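Local coordinates for type 4 fimbrial biogenesis protein PilF (Pseudomonas aeruginosa, PDB 2HO1) that is an outer-membrane lipoprotein of tetratricopeptide repeats that is essential for localizing PilQ to the outer membrane and assembling it into the type IV pilus secretin, at residues Q55-L60 against Q82-P87. Residues are numbered along the deposited sequence; the frame is centred on the assembly and turned at random.
Sequences QAKVPL and QTEMEP
Lys57 and Glu84 meet in a single salt bridge on the surface of a TPR superhelix, a worked example of how long charged side chains can bridge a helix and the end of its neighbour while the backbones stay well apart. Lys57 lies on helix 57-66, in what is probably the first of six TPR motifs; Glu84 follows directly on helix 71-83. The ammonium NZ of Lys57 lies beyond the end of the Glu84 carboxylate, nearer OE1, at 3.6 Å, than OE2, at 4.0 Å. Its approach is side-on: the CE–NZ end of Lys57 passes across the end of the carboxylate, which leaves Lys57 CE 3.7 Å from Glu84 OE1, almost as near as the nitrogen. At this range the attraction is mainly electrostatic, and no hydrogen bond fixes its direction. The reach comes from matching conformations: in each residue CG stands opposite the carbonyl carbon (chi1 -67° in Lys57, -58° in Glu84), and both chains run straight on from there, coming from opposite directions. Together the two segments bury 65 Å², all of it from these two residues.

Lys57 also packs against Phe81, while Glu84 touches Thr53. Glu54 supplies a second, weak and long ion pair to Lys57 NZ, and its OE1 lies close to Glu84 OE2; the ammonium probably eases the repulsion between these carboxylates. The glutamate is presented by a helix end. Glu84 is the first residue to leave helical geometry, and Met85, here selenomethionine, takes a positive phi of 55° as the C-prime residue of a Schellman motif, whose two hydrogen bonds end the helix: Glu86 N to Phe81 O, and Met85 N to Gln82 O at 3.2 Å.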
# COMPACT_ATOMS: atom_id res chain seq x y z
N GLN A 55 -10.46 -13.63 -31.41
CA GLN A 55 -9.43 -14.54 -31.97
C GLN A 55 -8.30 -14.88 -31.01
O GLN A 55 -7.65 -15.91 -31.16
CB GLN A 55 -8.78 -13.94 -33.22
CG GLN A 55 -9.63 -13.97 -34.45
CD GLN A 55 -9.15 -12.97 -35.49
OE1 GLN A 55 -8.02 -13.06 -35.98
NE2 GLN A 55 -10.01 -11.98 -35.81
N ALA A 56 -8.06 -13.99 -30.05
CA ALA A 56 -7.02 -14.15 -29.04
C ALA A 56 -7.20 -15.42 -28.21
O ALA A 56 -6.23 -15.98 -27.71
CB ALA A 56 -7.01 -12.91 -28.11
N LYS A 57 -8.43 -15.90 -28.07
CA LYS A 57 -8.70 -17.10 -27.28
C LYS A 57 -8.06 -18.41 -27.75
O LYS A 57 -7.63 -19.23 -26.91
CB LYS A 57 -10.21 -17.34 -27.16
CG LYS A 57 -10.98 -16.31 -26.36
CD LYS A 57 -12.47 -16.62 -26.45
CE LYS A 57 -13.34 -15.68 -25.64
NZ LYS A 57 -14.80 -16.05 -25.82
N VAL A 58 -8.01 -18.63 -29.06
CA VAL A 58 -7.44 -19.87 -29.61
C VAL A 58 -6.03 -20.11 -29.08
O VAL A 58 -5.78 -21.13 -28.44
CB VAL A 58 -7.42 -19.85 -31.17
CG1 VAL A 58 -6.77 -21.14 -31.71
CG2 VAL A 58 -8.84 -19.70 -31.71
N PRO A 59 -5.10 -19.18 -29.36
CA PRO A 59 -3.71 -19.27 -28.90
C PRO A 59 -3.63 -19.41 -27.37
O PRO A 59 -2.85 -20.22 -26.84
CB PRO A 59 -3.09 -17.95 -29.35
CG PRO A 59 -3.93 -17.51 -30.51
CD PRO A 59 -5.32 -17.95 -30.15
N LEU A 60 -4.42 -18.62 -26.66
CA LEU A 60 -4.38 -18.66 -25.20
C LEU A 60 -4.87 -19.99 -24.62
O LEU A 60 -4.37 -20.44 -23.60
CB LEU A 60 -5.14 -17.46 -24.61
CG LEU A 60 -4.58 -16.08 -25.03
CD1 LEU A 60 -5.48 -14.99 -24.51
CD2 LEU A 60 -3.14 -15.88 -24.50
N GLN A 82 -12.57 -9.25 -20.21
CA GLN A 82 -12.80 -7.90 -19.72
C GLN A 82 -13.16 -7.04 -20.91
O GLN A 82 -14.07 -6.23 -20.86
CB GLN A 82 -11.52 -7.39 -19.04
CG GLN A 82 -11.43 -5.89 -18.78
CD GLN A 82 -10.13 -5.54 -18.03
OE1 GLN A 82 -9.24 -6.39 -17.88
NE2 GLN A 82 -10.03 -4.31 -17.56
N THR A 83 -12.42 -7.22 -22.00
CA THR A 83 -12.67 -6.47 -23.22
C THR A 83 -14.07 -6.82 -23.81
O THR A 83 -14.75 -5.95 -24.37
CB THR A 83 -11.58 -6.78 -24.27
OG1 THR A 83 -10.28 -6.50 -23.71
CG2 THR A 83 -11.80 -5.94 -25.56
N GLU A 84 -14.49 -8.07 -23.69
CA GLU A 84 -15.82 -8.48 -24.18
C GLU A 84 -16.96 -8.24 -23.18
O GLU A 84 -18.05 -8.78 -23.35
CB GLU A 84 -15.86 -9.96 -24.51
CG GLU A 84 -14.87 -10.39 -25.53
CD GLU A 84 -14.97 -11.86 -25.82
OE1 GLU A 84 -15.37 -12.63 -24.91
OE2 GLU A 84 -14.63 -12.24 -26.95
N MSE A 85 -16.68 -7.45 -22.15
CA MSE A 85 -17.68 -7.14 -21.12
C MSE A 85 -18.30 -8.38 -20.48
O MSE A 85 -19.52 -8.46 -20.32
CB MSE A 85 -18.77 -6.26 -21.71
CG MSE A 85 -18.25 -4.92 -22.23
SE MSE A 85 -17.49 -3.81 -20.84
CE MSE A 85 -19.04 -2.78 -20.37
N GLU A 86 -17.45 -9.33 -20.13
CA GLU A 86 -17.88 -10.56 -19.46
C GLU A 86 -17.14 -10.48 -18.13
O GLU A 86 -16.17 -11.19 -17.92
CB GLU A 86 -17.46 -11.80 -20.25
CG GLU A 86 -18.30 -12.06 -21.53
CD GLU A 86 -19.70 -12.62 -21.19
OE1 GLU A 86 -19.91 -13.01 -20.01
OE2 GLU A 86 -20.56 -12.67 -22.10
N PRO A 87 -17.58 -9.60 -17.21
CA PRO A 87 -16.91 -9.45 -15.91
C PRO A 87 -16.78 -10.70 -15.03
O PRO A 87 -15.76 -10.85 -14.35
CB PRO A 87 -17.68 -8.31 -15.25
CG PRO A 87 -19.08 -8.47 -15.80
CD PRO A 87 -18.78 -8.75 -17.29